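Local coordinates for choline/ethanolamine kinase family protein (Mesorhizobium loti, PDB 3DXQ) that probably phosphorylates ethanolamine or a related small amino alcohol, using a protein-kinase-like fold, at residues 30-35 against 196-201; 170-175 against 240-245; 246-251 against 283-288. All coordinates share one frame; numbering follows the deposited sequence.

Contact 1 (30-35 against 196-201); sequences LTNLVF and DWEYSG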
ATOM      1  N   LEU A  30      -0.555 -13.317  -1.317  1.00 74.76           N
ATOM      2  CA  LEU A  30      -1.816 -14.058  -1.387  1.00 75.20           C
ATOM      3  C   LEU A  30      -2.622 -13.699  -2.660  1.00 76.11           C
ATOM      4  O   LEU A  30      -2.852 -14.565  -3.516  1.00 76.57           O
ATOM      5  CB  LEU A  30      -2.647 -13.803  -0.124  1.00 73.97           C
ATOM      6  N   THR A  31      -3.018 -12.427  -2.802  1.00 76.12           N
ATOM      7  CA  THR A  31      -3.858 -11.982  -3.952  1.00 75.74           C
ATOM      8  C   THR A  31      -3.126 -12.010  -5.341  1.00 74.20           C
ATOM      9  O   THR A  31      -3.760 -11.953  -6.405  1.00 72.65           O
ATOM     10  CB  THR A  31      -4.552 -10.576  -3.685  1.00 75.63           C
ATOM     11  OG1 THR A  31      -3.592  -9.512  -3.736  1.00 75.99           O
ATOM     12  CG2 THR A  31      -5.292 -10.550  -2.324  1.00 76.39           C
ATOM     13  N   ASN A  32      -1.798 -12.104  -5.311  1.00 72.71           N
ATOM     14  CA  ASN A  32      -0.983 -12.283  -6.515  1.00 70.95           C
ATOM     15  C   ASN A  32      -0.027 -13.459  -6.339  1.00 67.70           C
ATOM     16  O   ASN A  32       0.803 -13.470  -5.426  1.00 66.97           O
ATOM     17  CB  ASN A  32      -0.150 -11.023  -6.815  1.00 72.23           C
ATOM     18  CG  ASN A  32      -0.939  -9.947  -7.532  1.00 73.13           C
ATOM     19  OD1 ASN A  32      -1.823 -10.240  -8.335  1.00 71.25           O
ATOM     20  ND2 ASN A  32      -0.601  -8.689  -7.261  1.00 75.35           N
ATOM     21  N   LEU A  33      -0.149 -14.450  -7.214  1.00 63.96           N
ATOM     22  CA  LEU A  33       0.805 -15.543  -7.241  1.00 61.11           C
ATOM     23  C   LEU A  33       2.006 -15.016  -8.048  1.00 57.74           C
ATOM     24  O   LEU A  33       1.838 -14.537  -9.168  1.00 58.01           O
ATOM     25  CB  LEU A  33       0.183 -16.798  -7.872  1.00 60.94           C
ATOM     26  CG  LEU A  33      -1.166 -17.278  -7.295  1.00 62.53           C
ATOM     27  CD1 LEU A  33      -1.712 -18.531  -8.026  1.00 56.75           C
ATOM     28  CD2 LEU A  33      -1.056 -17.541  -5.787  1.00 63.49           C
ATOM     29  N   VAL A  34       3.203 -15.064  -7.465  1.00 52.89           N
ATOM     30  CA  VAL A  34       4.393 -14.516  -8.105  1.00 48.34           C
ATOM     31  C   VAL A  34       5.547 -15.522  -8.064  1.00 45.53           C
ATOM     32  O   VAL A  34       6.034 -15.871  -7.003  1.00 48.11           O
ATOM     33  CB  VAL A  34       4.801 -13.209  -7.402  1.00 48.49           C
ATOM     34  CG1 VAL A  34       5.889 -12.466  -8.181  1.00 45.62           C
ATOM     35  CG2 VAL A  34       3.583 -12.340  -7.229  1.00 48.34           C
ATOM     36  N   PHE A  35       6.001 -15.962  -9.224  1.00 41.83           N
ATOM     37  CA  PHE A  35       7.058 -16.951  -9.302  1.00 41.34           C
ATOM     38  C   PHE A  35       8.310 -16.452 -10.003  1.00 39.85           C
ATOM     39  O   PHE A  35       8.240 -15.848 -11.057  1.00 37.53           O
ATOM     40  CB  PHE A  35       6.549 -18.167 -10.070  1.00 42.36           C
ATOM     41  CG  PHE A  35       5.369 -18.799  -9.443  1.00 43.18           C
ATOM     42  CD1 PHE A  35       5.530 -19.797  -8.495  1.00 40.60           C
ATOM     43  CD2 PHE A  35       4.095 -18.371  -9.763  1.00 40.02           C
ATOM     44  CE1 PHE A  35       4.442 -20.375  -7.904  1.00 41.54           C
ATOM     45  CE2 PHE A  35       2.996 -18.939  -9.163  1.00 42.22           C
ATOM     46  CZ  PHE A  35       3.169 -19.944  -8.230  1.00 42.09           C
ATOM     47  N   ASP A 196       3.624  -4.107  -7.072  1.00 46.55           N
ATOM     48  CA  ASP A 196       2.172  -4.242  -6.818  1.00 49.50           C
ATOM     49  C   ASP A 196       1.434  -2.928  -6.896  1.00 50.95           C
ATOM     50  O   ASP A 196       1.063  -2.339  -5.886  1.00 52.46           O
ATOM     51  CB  ASP A 196       1.877  -4.936  -5.486  1.00 50.39           C
ATOM     52  CG  ASP A 196       1.232  -6.308  -5.660  1.00 56.69           C
ATOM     53  OD1 ASP A 196       1.813  -7.175  -6.358  1.00 61.18           O
ATOM     54  OD2 ASP A 196       0.150  -6.524  -5.065  1.00 65.54           O
ATOM     55  N   TRP A 197       1.194  -2.485  -8.119  1.00 50.98           N
ATOM     56  CA  TRP A 197       0.619  -1.170  -8.359  1.00 49.19           C
ATOM     57  C   TRP A 197      -0.852  -1.208  -8.640  1.00 48.66           C
ATOM     58  O   TRP A 197      -1.399  -0.273  -9.199  1.00 48.73           O
ATOM     59  CB  TRP A 197       1.373  -0.506  -9.521  1.00 48.49           C
ATOM     60  CG  TRP A 197       2.811  -0.364  -9.187  1.00 48.68           C
ATOM     61  CD1 TRP A 197       3.779  -1.299  -9.360  1.00 49.01           C
ATOM     62  CD2 TRP A 197       3.443   0.758  -8.557  1.00 48.80           C
ATOM     63  NE1 TRP A 197       4.983  -0.826  -8.908  1.00 51.33           N
ATOM     64  CE2 TRP A 197       4.804   0.434  -8.402  1.00 49.07           C
ATOM     65  CE3 TRP A 197       2.996   2.007  -8.121  1.00 47.20           C
ATOM     66  CZ2 TRP A 197       5.719   1.314  -7.837  1.00 49.67           C
ATOM     67  CZ3 TRP A 197       3.905   2.879  -7.554  1.00 50.05           C
ATOM     68  CH2 TRP A 197       5.249   2.530  -7.418  1.00 50.19           C
ATOM     69  N   GLU A 198      -1.516  -2.263  -8.209  1.00 51.23           N
ATOM     70  CA  GLU A 198      -2.942  -2.412  -8.521  1.00 53.46           C
ATOM     71  C   GLU A 198      -3.861  -1.349  -7.897  1.00 51.88           C
ATOM     72  O   GLU A 198      -4.923  -1.053  -8.460  1.00 51.15           O
ATOM     73  CB  GLU A 198      -3.424  -3.823  -8.166  1.00 54.11           C
ATOM     74  CG  GLU A 198      -3.380  -4.142  -6.686  1.00 60.15           C
ATOM     75  CD  GLU A 198      -3.494  -5.623  -6.410  1.00 64.48           C
ATOM     76  OE1 GLU A 198      -4.442  -6.262  -6.940  1.00 73.20           O
ATOM     77  OE2 GLU A 198      -2.638  -6.140  -5.660  1.00 72.87           O
ATOM     78  N   TYR A 199      -3.465  -0.768  -6.764  1.00 51.24           N
ATOM     79  CA  TYR A 199      -4.286   0.264  -6.111  1.00 51.98           C
ATOM     80  C   TYR A 199      -3.790   1.697  -6.378  1.00 51.49           C
ATOM     81  O   TYR A 199      -4.279   2.650  -5.772  1.00 50.08           O
ATOM     82  CB  TYR A 199      -4.346   0.026  -4.604  1.00 53.75           C
ATOM     83  CG  TYR A 199      -5.001  -1.261  -4.164  1.00 54.11           C
ATOM     84  CD1 TYR A 199      -6.373  -1.320  -3.887  1.00 58.26           C
ATOM     85  CD2 TYR A 199      -4.244  -2.400  -3.965  1.00 53.06           C
ATOM     86  CE1 TYR A 199      -6.969  -2.507  -3.445  1.00 59.82           C
ATOM     87  CE2 TYR A 199      -4.821  -3.584  -3.544  1.00 58.65           C
ATOM     88  CZ  TYR A 199      -6.177  -3.637  -3.281  1.00 61.54           C
ATOM     89  OH  TYR A 199      -6.710  -4.830  -2.854  1.00 63.51           O
ATOM     90  N   SER A 200      -2.829   1.843  -7.286  1.00 51.02           N
ATOM     91  CA  SER A 200      -2.225   3.137  -7.585  1.00 50.95           C
ATOM     92  C   SER A 200      -3.245   4.143  -8.007  1.00 50.44           C
ATOM     93  O   SER A 200      -4.285   3.774  -8.536  1.00 52.58           O
ATOM     94  CB  SER A 200      -1.207   3.015  -8.719  1.00 52.22           C
ATOM     95  OG  SER A 200      -0.174   2.120  -8.388  1.00 53.14           O
ATOM     96  N   GLY A 201      -2.915   5.414  -7.787  1.00 49.19           N
ATOM     97  CA  GLY A 201      -3.764   6.544  -8.162  1.00 48.77           C
ATOM     98  C   GLY A 201      -3.152   7.896  -7.762  1.00 48.35           C
ATOM     99  O   GLY A 201      -2.133   7.956  -7.059  1.00 48.73           O
TER
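With CG turned away from its own carbonyl carbon and lying beside the backbone N (chi1 -81°), Asn32 directs its amide across to Asp196. Glu198 meets the same region by another route: its CG sits between the backbone N and the carbonyl carbon (chi1 65°), and the chain then runs out extended, carrying the carboxylate toward Thr31 and Asn32. One hydrogen bond joins the segments, from Asn32 ND2 to Asp196 OD1 at 3.0 Å. It is bent, with an N-H...O angle of 139°, and reaches the syn side of the oxygen from well out of the carboxylate plane; the amide and carboxylate planes are themselves steeply turned against each other. Glu198 OE2 lies 3.6 Å from Asn32 ND2, a looser approach, and 4.0 Å from Thr31 OG1. Asparagine suits the first position of strand 32-37, since its NH2 can face these carboxylates while OD1 faces a donor. Arg55 supplies that donor through a weak hydrogen bond, and also forms a salt bridge with Glu198 OE1, so one arginine ties both sides together. Behind Asp196 the chain makes a type I turn from Trp197 to Ser200, whose OG donates to Trp197 O at 2.8 Å; the indole packs against helix 55-67. Thr31 and Asn32 close the glycine-rich turn after strand 24-27, while Asp196-Trp197-Glu198 matches the acidic Asp-Trp-Glu motif whose aspartate holds magnesium in relatives. The pairing is therefore consistent with the nucleotide cleft between the two lobes of a choline kinase-like phosphotransferase.

Contact 2 (170-175 against 240-245); sequences PLPLAA and RGRVVI
This is a surface contact in which aliphatic loop side chains pack on the stem and charged end of an arginine: Leu171 and Pro172, on the loop leading into strand 174-176, lean against Arg242 of helix 237-263. Arg242 alone of 240-245 reaches the loop. The leucine and arginine side chains lie alongside each other, running opposite ways, and the leucine methyl CD2 lies 3.4 Å from Arg242 CD and 3.5 Å from Arg242 NE. Leucine fits here because a branched end can cover the hydrocarbon stem of the arginine where it turns into the guanidinium. The chain of Arg242 bends at its third torsion (chi3 49°), turning the guanidinium toward the loop so that one terminal nitrogen, NH2, comes to the proline: Arg242 NH2 is 3.6 Å from Pro172 CD and just as far from Pro172 CG. Both neighbours approach the guanidinium obliquely, so the packing is not a stack. A proline ring offers a compact hydrocarbon surface for such a group and stiffens the extended backbone before the strand. The charge is answered elsewhere, by a salt bridge from Arg242 NH2 to Asp204, a residue that Leu171 also touches. An aliphatic stem with a polar end is what this position needs, since it must pack on the loop and still reach an acid. Around the contact, Leu166 of helix 152-167 packs on Arg242, and the loop that follows this helix runs on past Pro172 into strand 174-176, where Ala174 pairs with Asn203 of antiparallel strand 201-203.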
ATOM      1  N   PRO A 170      -6.018  23.258   0.488  1.00 38.06           N
ATOM      2  CA  PRO A 170      -5.595  22.522  -0.702  1.00 37.37           C
ATOM      3  C   PRO A 170      -4.477  21.555  -0.344  1.00 38.82           C
ATOM      4  O   PRO A 170      -3.542  21.946   0.357  1.00 39.19           O
ATOM      5  CB  PRO A 170      -5.036  23.612  -1.616  1.00 37.31           C
ATOM      6  CG  PRO A 170      -5.663  24.875  -1.129  1.00 37.20           C
ATOM      7  CD  PRO A 170      -5.932  24.718   0.310  1.00 37.70           C
ATOM      8  N   LEU A 171      -4.579  20.304  -0.787  1.00 38.89           N
ATOM      9  CA  LEU A 171      -3.536  19.334  -0.550  1.00 37.97           C
ATOM     10  C   LEU A 171      -2.836  19.072  -1.886  1.00 39.20           C
ATOM     11  O   LEU A 171      -3.452  19.156  -2.948  1.00 38.82           O
ATOM     12  CB  LEU A 171      -4.133  18.055  -0.004  1.00 37.60           C
ATOM     13  CG  LEU A 171      -4.919  18.226   1.297  1.00 39.89           C
ATOM     14  CD1 LEU A 171      -5.884  17.076   1.479  1.00 41.32           C
ATOM     15  CD2 LEU A 171      -3.963  18.359   2.472  1.00 33.91           C
ATOM     16  N   PRO A 172      -1.543  18.765  -1.842  1.00 38.56           N
ATOM     17  CA  PRO A 172      -0.871  18.462  -3.075  1.00 40.15           C
ATOM     18  C   PRO A 172      -1.336  17.101  -3.588  1.00 40.86           C
ATOM     19  O   PRO A 172      -1.878  16.313  -2.805  1.00 41.05           O
ATOM     20  CB  PRO A 172       0.601  18.418  -2.667  1.00 41.88           C
ATOM     21  CG  PRO A 172       0.588  18.046  -1.207  1.00 37.97           C
ATOM     22  CD  PRO A 172      -0.662  18.659  -0.664  1.00 39.82           C
ATOM     23  N   LEU A 173      -1.135  16.862  -4.885  1.00 40.18           N
ATOM     24  CA  LEU A 173      -1.580  15.648  -5.563  1.00 41.50           C
ATOM     25  C   LEU A 173      -0.382  15.005  -6.276  1.00 42.41           C
ATOM     26  O   LEU A 173       0.331  15.638  -7.065  1.00 40.55           O
ATOM     27  CB  LEU A 173      -2.681  15.972  -6.571  1.00 41.84           C
ATOM     28  CG  LEU A 173      -3.692  14.855  -6.858  1.00 47.12           C
ATOM     29  CD1 LEU A 173      -4.640  14.610  -5.647  1.00 45.54           C
ATOM     30  CD2 LEU A 173      -4.492  15.184  -8.095  1.00 43.64           C
ATOM     31  N   ALA A 174      -0.134  13.744  -5.963  1.00 42.98           N
ATOM     32  CA  ALA A 174       0.999  13.055  -6.519  1.00 42.75           C
ATOM     33  C   ALA A 174       0.598  11.646  -6.947  1.00 43.70           C
ATOM     34  O   ALA A 174      -0.397  11.088  -6.440  1.00 43.19           O
ATOM     35  CB  ALA A 174       2.104  12.998  -5.474  1.00 42.05           C
ATOM     36  N   ALA A 175       1.371  11.088  -7.883  1.00 41.88           N
ATOM     37  CA  ALA A 175       1.242   9.685  -8.276  1.00 40.87           C
ATOM     38  C   ALA A 175       1.636   8.768  -7.107  1.00 39.63           C
ATOM     39  O   ALA A 175       2.805   8.558  -6.856  1.00 37.23           O
ATOM     40  CB  ALA A 175       2.145   9.404  -9.487  1.00 41.46           C
ATOM     41  N   ARG A 240       3.592  16.315   9.473  1.00 42.26           N
ATOM     42  CA  ARG A 240       3.511  15.254  10.479  1.00 43.10           C
ATOM     43  C   ARG A 240       2.064  14.958  10.804  1.00 42.68           C
ATOM     44  O   ARG A 240       1.675  13.804  10.922  1.00 44.31           O
ATOM     45  CB  ARG A 240       4.229  15.713  11.738  1.00 44.66           C
ATOM     46  CG  ARG A 240       4.477  14.663  12.797  1.00 49.68           C
ATOM     47  CD  ARG A 240       5.071  15.343  14.022  1.00 52.29           C
ATOM     48  NE  ARG A 240       6.127  16.295  13.644  1.00 50.93           N
ATOM     49  CZ  ARG A 240       7.391  15.953  13.412  1.00 44.04           C
ATOM     50  NH1 ARG A 240       7.754  14.702  13.535  1.00 43.15           N
ATOM     51  NH2 ARG A 240       8.298  16.852  13.042  1.00 47.28           N
ATOM     52  N   GLY A 241       1.266  16.007  10.956  1.00 42.79           N
ATOM     53  CA  GLY A 241      -0.160  15.853  11.239  1.00 43.21           C
ATOM     54  C   GLY A 241      -0.916  15.068  10.172  1.00 42.82           C
ATOM     55  O   GLY A 241      -1.826  14.299  10.474  1.00 41.92           O
ATOM     56  N   ARG A 242      -0.566  15.291   8.913  1.00 42.50           N
ATOM     57  CA  ARG A 242      -1.235  14.584   7.830  1.00 42.43           C
ATOM     58  C   ARG A 242      -0.877  13.102   7.863  1.00 42.29           C
ATOM     59  O   ARG A 242      -1.739  12.240   7.705  1.00 42.05           O
ATOM     60  CB  ARG A 242      -0.966  15.251   6.465  1.00 41.64           C
ATOM     61  CG  ARG A 242      -2.169  16.077   6.035  1.00 40.39           C
ATOM     62  CD  ARG A 242      -1.957  17.116   4.956  1.00 39.47           C
ATOM     63  NE  ARG A 242      -1.239  16.662   3.761  1.00 37.36           N
ATOM     64  CZ  ARG A 242      -0.132  17.248   3.289  1.00 36.67           C
ATOM     65  NH1 ARG A 242       0.402  18.299   3.904  1.00 38.51           N
ATOM     66  NH2 ARG A 242       0.456  16.795   2.201  1.00 35.84           N
ATOM     67  N   VAL A 243       0.390  12.805   8.118  1.00 42.02           N
ATOM     68  CA  VAL A 243       0.809  11.418   8.194  1.00 39.67           C
ATOM     69  C   VAL A 243       0.017  10.733   9.312  1.00 40.24           C
ATOM     70  O   VAL A 243      -0.624   9.700   9.111  1.00 42.41           O
ATOM     71  CB  VAL A 243       2.307  11.280   8.433  1.00 36.54           C
ATOM     72  CG1 VAL A 243       2.681   9.820   8.428  1.00 34.08           C
ATOM     73  CG2 VAL A 243       3.078  12.010   7.372  1.00 36.05           C
ATOM     74  N   VAL A 244       0.021  11.323  10.487  1.00 40.84           N
ATOM     75  CA  VAL A 244      -0.708  10.717  11.604  1.00 41.80           C
ATOM     76  C   VAL A 244      -2.201  10.552  11.256  1.00 42.63           C
ATOM     77  O   VAL A 244      -2.802   9.526  11.561  1.00 43.24           O
ATOM     78  CB  VAL A 244      -0.481  11.514  12.882  1.00 40.74           C
ATOM     79  CG1 VAL A 244      -1.372  11.023  14.013  1.00 41.90           C
ATOM     80  CG2 VAL A 244       0.980  11.418  13.263  1.00 36.54           C
ATOM     81  N   ILE A 245      -2.777  11.541  10.578  1.00 43.54           N
ATOM     82  CA  ILE A 245      -4.180  11.488  10.170  1.00 44.41           C
ATOM     83  C   ILE A 245      -4.446  10.284   9.259  1.00 46.68           C
ATOM     84  O   ILE A 245      -5.441   9.544   9.441  1.00 46.08           O
ATOM     85  CB  ILE A 245      -4.605  12.806   9.465  1.00 44.80           C
ATOM     86  CG1 ILE A 245      -4.942  13.864  10.512  1.00 45.91           C
ATOM     87  CG2 ILE A 245      -5.810  12.605   8.583  1.00 40.84           C
ATOM     88  CD1 ILE A 245      -6.047  13.431  11.432  1.00 51.74           C
TER

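Contact 3 (246-251 against 283-288); sequences YKAMCD and KALMET
A pair of antiparallel helices, 237-263 and 271-287, meets here through Lys247 and Ala248 on one side and Leu285 and Met286 on the other. Near Ala248 the segment axes approach to 9.4 Å, with 150° between their directions. Leucine provides the main filling. Its CG stands opposite the backbone N (chi1 -175°), which carries CD2 over to Lys247 CB at 3.7 Å and to the backbone Ala248 N at 3.9 Å. Alanine suits the facing position because its short side chain lets the leucine methyl lie close to the helix backbone. Met286, a selenomethionine in this crystal, adds a second apolar touch, its CG lying 3.8 Å from Ala248 CB. The two helices follow each other in the chain and form a helical hairpin of the C-terminal lobe, and this contact lies in the C-terminal part of the second helix. Lysine serves doubly: its first carbon packs on Leu285, while NZ goes out to a salt bridge with Asp223. One turn beyond Lys247, Asp251 clamps the same hairpin by salt bridges to Arg278 and Arg281. Within 283-288, Leu285 O accepts from both Thr288 OG1, at 2.7 Å, and Thr288 N, and Lys283 NZ bridges to Glu287 OE2 one turn further on.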
ATOM      1  N   TYR A 246      -3.550  10.080   8.295  1.00 45.32           N
ATOM      2  CA  TYR A 246      -3.676   8.955   7.378  1.00 45.52           C
ATOM      3  C   TYR A 246      -3.401   7.619   8.072  1.00 46.08           C
ATOM      4  O   TYR A 246      -4.033   6.614   7.731  1.00 44.57           O
ATOM      5  CB  TYR A 246      -2.792   9.143   6.134  1.00 44.52           C
ATOM      6  CG  TYR A 246      -3.259  10.291   5.251  1.00 42.05           C
ATOM      7  CD1 TYR A 246      -4.583  10.387   4.839  1.00 36.60           C
ATOM      8  CD2 TYR A 246      -2.372  11.269   4.821  1.00 40.92           C
ATOM      9  CE1 TYR A 246      -5.020  11.444   4.038  1.00 40.66           C
ATOM     10  CE2 TYR A 246      -2.791  12.327   4.007  1.00 43.29           C
ATOM     11  CZ  TYR A 246      -4.123  12.412   3.619  1.00 43.68           C
ATOM     12  OH  TYR A 246      -4.544  13.455   2.806  1.00 40.85           O
ATOM     13  N   LYS A 247      -2.475   7.588   9.030  1.00 46.27           N
ATOM     14  CA  LYS A 247      -2.308   6.374   9.826  1.00 45.96           C
ATOM     15  C   LYS A 247      -3.689   5.940  10.332  1.00 44.12           C
ATOM     16  O   LYS A 247      -4.072   4.791  10.178  1.00 43.09           O
ATOM     17  CB  LYS A 247      -1.383   6.599  11.023  1.00 47.22           C
ATOM     18  CG  LYS A 247       0.104   6.407  10.789  1.00 46.70           C
ATOM     19  CD  LYS A 247       0.866   6.883  12.025  1.00 50.89           C
ATOM     20  CE  LYS A 247       2.050   6.010  12.380  1.00 54.12           C
ATOM     21  NZ  LYS A 247       2.911   6.605  13.461  1.00 50.84           N
ATOM     22  N   ALA A 248      -4.446   6.873  10.903  1.00 43.21           N
ATOM     23  CA  ALA A 248      -5.768   6.551  11.441  1.00 43.29           C
ATOM     24  C   ALA A 248      -6.746   6.165  10.332  1.00 43.61           C
ATOM     25  O   ALA A 248      -7.414   5.144  10.433  1.00 45.58           O
ATOM     26  CB  ALA A 248      -6.332   7.721  12.283  1.00 41.88           C
HETATM   27  N   MSE A 249      -6.836   6.974   9.281  1.00 42.99           N
HETATM   28  CA  MSE A 249      -7.784   6.706   8.198  1.00 44.09           C
HETATM   29  C   MSE A 249      -7.487   5.432   7.439  1.00 45.70           C
HETATM   30  O   MSE A 249      -8.400   4.777   6.956  1.00 45.62           O
HETATM   31  CB  MSE A 249      -7.819   7.864   7.207  1.00 45.04           C
HETATM   32  CG  MSE A 249      -8.458   9.135   7.732  1.00 42.80           C
HETATM   33 SE   MSE A 249     -10.104   8.800   8.765  0.75 39.36          SE
HETATM   34  CE  MSE A 249     -10.947  10.475   8.465  1.00 51.28           C
ATOM     35  N   CYS A 250      -6.206   5.107   7.313  1.00 47.77           N
ATOM     36  CA  CYS A 250      -5.767   3.887   6.662  1.00 46.57           C
ATOM     37  C   CYS A 250      -6.300   2.669   7.389  1.00 45.65           C
ATOM     38  O   CYS A 250      -6.892   1.786   6.799  1.00 43.42           O
ATOM     39  CB  CYS A 250      -4.247   3.849   6.640  1.00 48.03           C
ATOM     40  SG  CYS A 250      -3.572   2.533   5.653  1.00 53.41           S
ATOM     41  N   ASP A 251      -6.107   2.630   8.696  1.00 47.29           N
ATOM     42  CA  ASP A 251      -6.677   1.557   9.507  1.00 45.90           C
ATOM     43  C   ASP A 251      -8.190   1.497   9.386  1.00 46.15           C
ATOM     44  O   ASP A 251      -8.766   0.411   9.309  1.00 48.39           O
ATOM     45  CB  ASP A 251      -6.316   1.729  10.984  1.00 45.53           C
ATOM     46  CG  ASP A 251      -5.046   0.993  11.387  1.00 47.45           C
ATOM     47  OD1 ASP A 251      -4.672   0.004  10.735  1.00 49.28           O
ATOM     48  OD2 ASP A 251      -4.435   1.394  12.398  1.00 51.30           O
ATOM     49  N   LYS A 283      -8.576   3.335  16.810  1.00 46.38           N
ATOM     50  CA  LYS A 283      -9.284   3.957  17.911  1.00 45.68           C
ATOM     51  C   LYS A 283      -8.288   4.420  18.968  1.00 45.23           C
ATOM     52  O   LYS A 283      -8.462   5.489  19.563  1.00 45.37           O
ATOM     53  CB  LYS A 283     -10.290   2.964  18.506  1.00 46.37           C
ATOM     54  CG  LYS A 283     -11.008   3.412  19.789  1.00 47.02           C
ATOM     55  CD  LYS A 283     -11.957   2.300  20.295  1.00 46.89           C
ATOM     56  CE  LYS A 283     -12.255   2.405  21.787  1.00 43.25           C
ATOM     57  NZ  LYS A 283     -12.885   3.679  22.110  1.00 43.20           N
ATOM     58  N   ALA A 284      -7.253   3.616  19.208  1.00 44.52           N
ATOM     59  CA  ALA A 284      -6.211   3.974  20.177  1.00 46.21           C
ATOM     60  C   ALA A 284      -5.527   5.268  19.783  1.00 47.53           C
ATOM     61  O   ALA A 284      -5.397   6.189  20.611  1.00 47.63           O
ATOM     62  CB  ALA A 284      -5.183   2.865  20.307  1.00 45.75           C
ATOM     63  N   LEU A 285      -5.122   5.337  18.515  1.00 47.45           N
ATOM     64  CA  LEU A 285      -4.445   6.505  17.976  1.00 47.88           C
ATOM     65  C   LEU A 285      -5.316   7.746  18.065  1.00 48.19           C
ATOM     66  O   LEU A 285      -4.855   8.792  18.515  1.00 48.69           O
ATOM     67  CB  LEU A 285      -4.047   6.264  16.512  1.00 47.27           C
ATOM     68  CG  LEU A 285      -3.223   7.356  15.841  1.00 49.18           C
ATOM     69  CD1 LEU A 285      -1.986   7.678  16.671  1.00 46.93           C
ATOM     70  CD2 LEU A 285      -2.859   6.932  14.445  1.00 49.49           C
HETATM   71  N   MSE A 286      -6.574   7.623  17.649  1.00 49.16           N
HETATM   72  CA  MSE A 286      -7.476   8.773  17.640  1.00 51.42           C
HETATM   73  C   MSE A 286      -7.766   9.301  19.045  1.00 52.82           C
HETATM   74  O   MSE A 286      -8.079  10.473  19.223  1.00 53.35           O
HETATM   75  CB  MSE A 286      -8.769   8.443  16.886  1.00 51.30           C
HETATM   76  CG  MSE A 286      -8.535   8.179  15.406  1.00 51.42           C
HETATM   77 SE   MSE A 286     -10.160   7.891  14.401  0.75 51.09          SE
HETATM   78  CE  MSE A 286     -10.726   9.756  14.045  1.00 51.41           C
ATOM     79  N   GLU A 287      -7.618   8.454  20.047  1.00 54.07           N
ATOM     80  CA  GLU A 287      -7.909   8.861  21.407  1.00 55.75           C
ATOM     81  C   GLU A 287      -6.748   9.515  22.146  1.00 55.87           C
ATOM     82  O   GLU A 287      -6.945  10.098  23.212  1.00 57.57           O
ATOM     83  CB  GLU A 287      -8.420   7.672  22.194  1.00 55.57           C
ATOM     84  CG  GLU A 287      -9.831   7.314  21.826  1.00 56.76           C
ATOM     85  CD  GLU A 287     -10.295   6.058  22.521  1.00 59.17           C
ATOM     86  OE1 GLU A 287      -9.458   5.375  23.155  1.00 56.50           O
ATOM     87  OE2 GLU A 287     -11.501   5.761  22.435  1.00 60.27           O
ATOM     88  N   THR A 288      -5.544   9.414  21.609  1.00 55.17           N
ATOM     89  CA  THR A 288      -4.399  10.038  22.251  1.00 54.62           C
ATOM     90  C   THR A 288      -4.573  11.565  22.183  1.00 56.29           C
ATOM     91  O   THR A 288      -5.123  12.095  21.207  1.00 57.74           O
ATOM     92  CB  THR A 288      -3.074   9.607  21.585  1.00 54.43           C
ATOM     93  OG1 THR A 288      -3.100   9.932  20.188  1.00 53.79           O
ATOM     94  CG2 THR A 288      -2.867   8.125  21.728  1.00 50.49           C
TER

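Contacts 2 and 3 are neighbours on helix 237-263, their centres about 15 Å apart: 240-245 runs straight into 246-251, and the contacts also touch through packing of Leu285 on Val244 and Leu171 on Tyr246. Asp204 takes both the Tyr246 hydroxyl and Arg242. The centre of contact 1 lies about 24 Å from that of contact 2 and 25 Å from that of contact 3; its nearest atoms come to about 4 Å of contact 2, without touching, and about 11 Å of contact 3. Along the chain, contacts 1 and 2 interleave and contact 3 follows contact 1 and contact 2. Contact 1 joins strand 32-37 of the five-stranded sheet to the loop between strands 192-194 and 201-203, while the others pack the helical lobe.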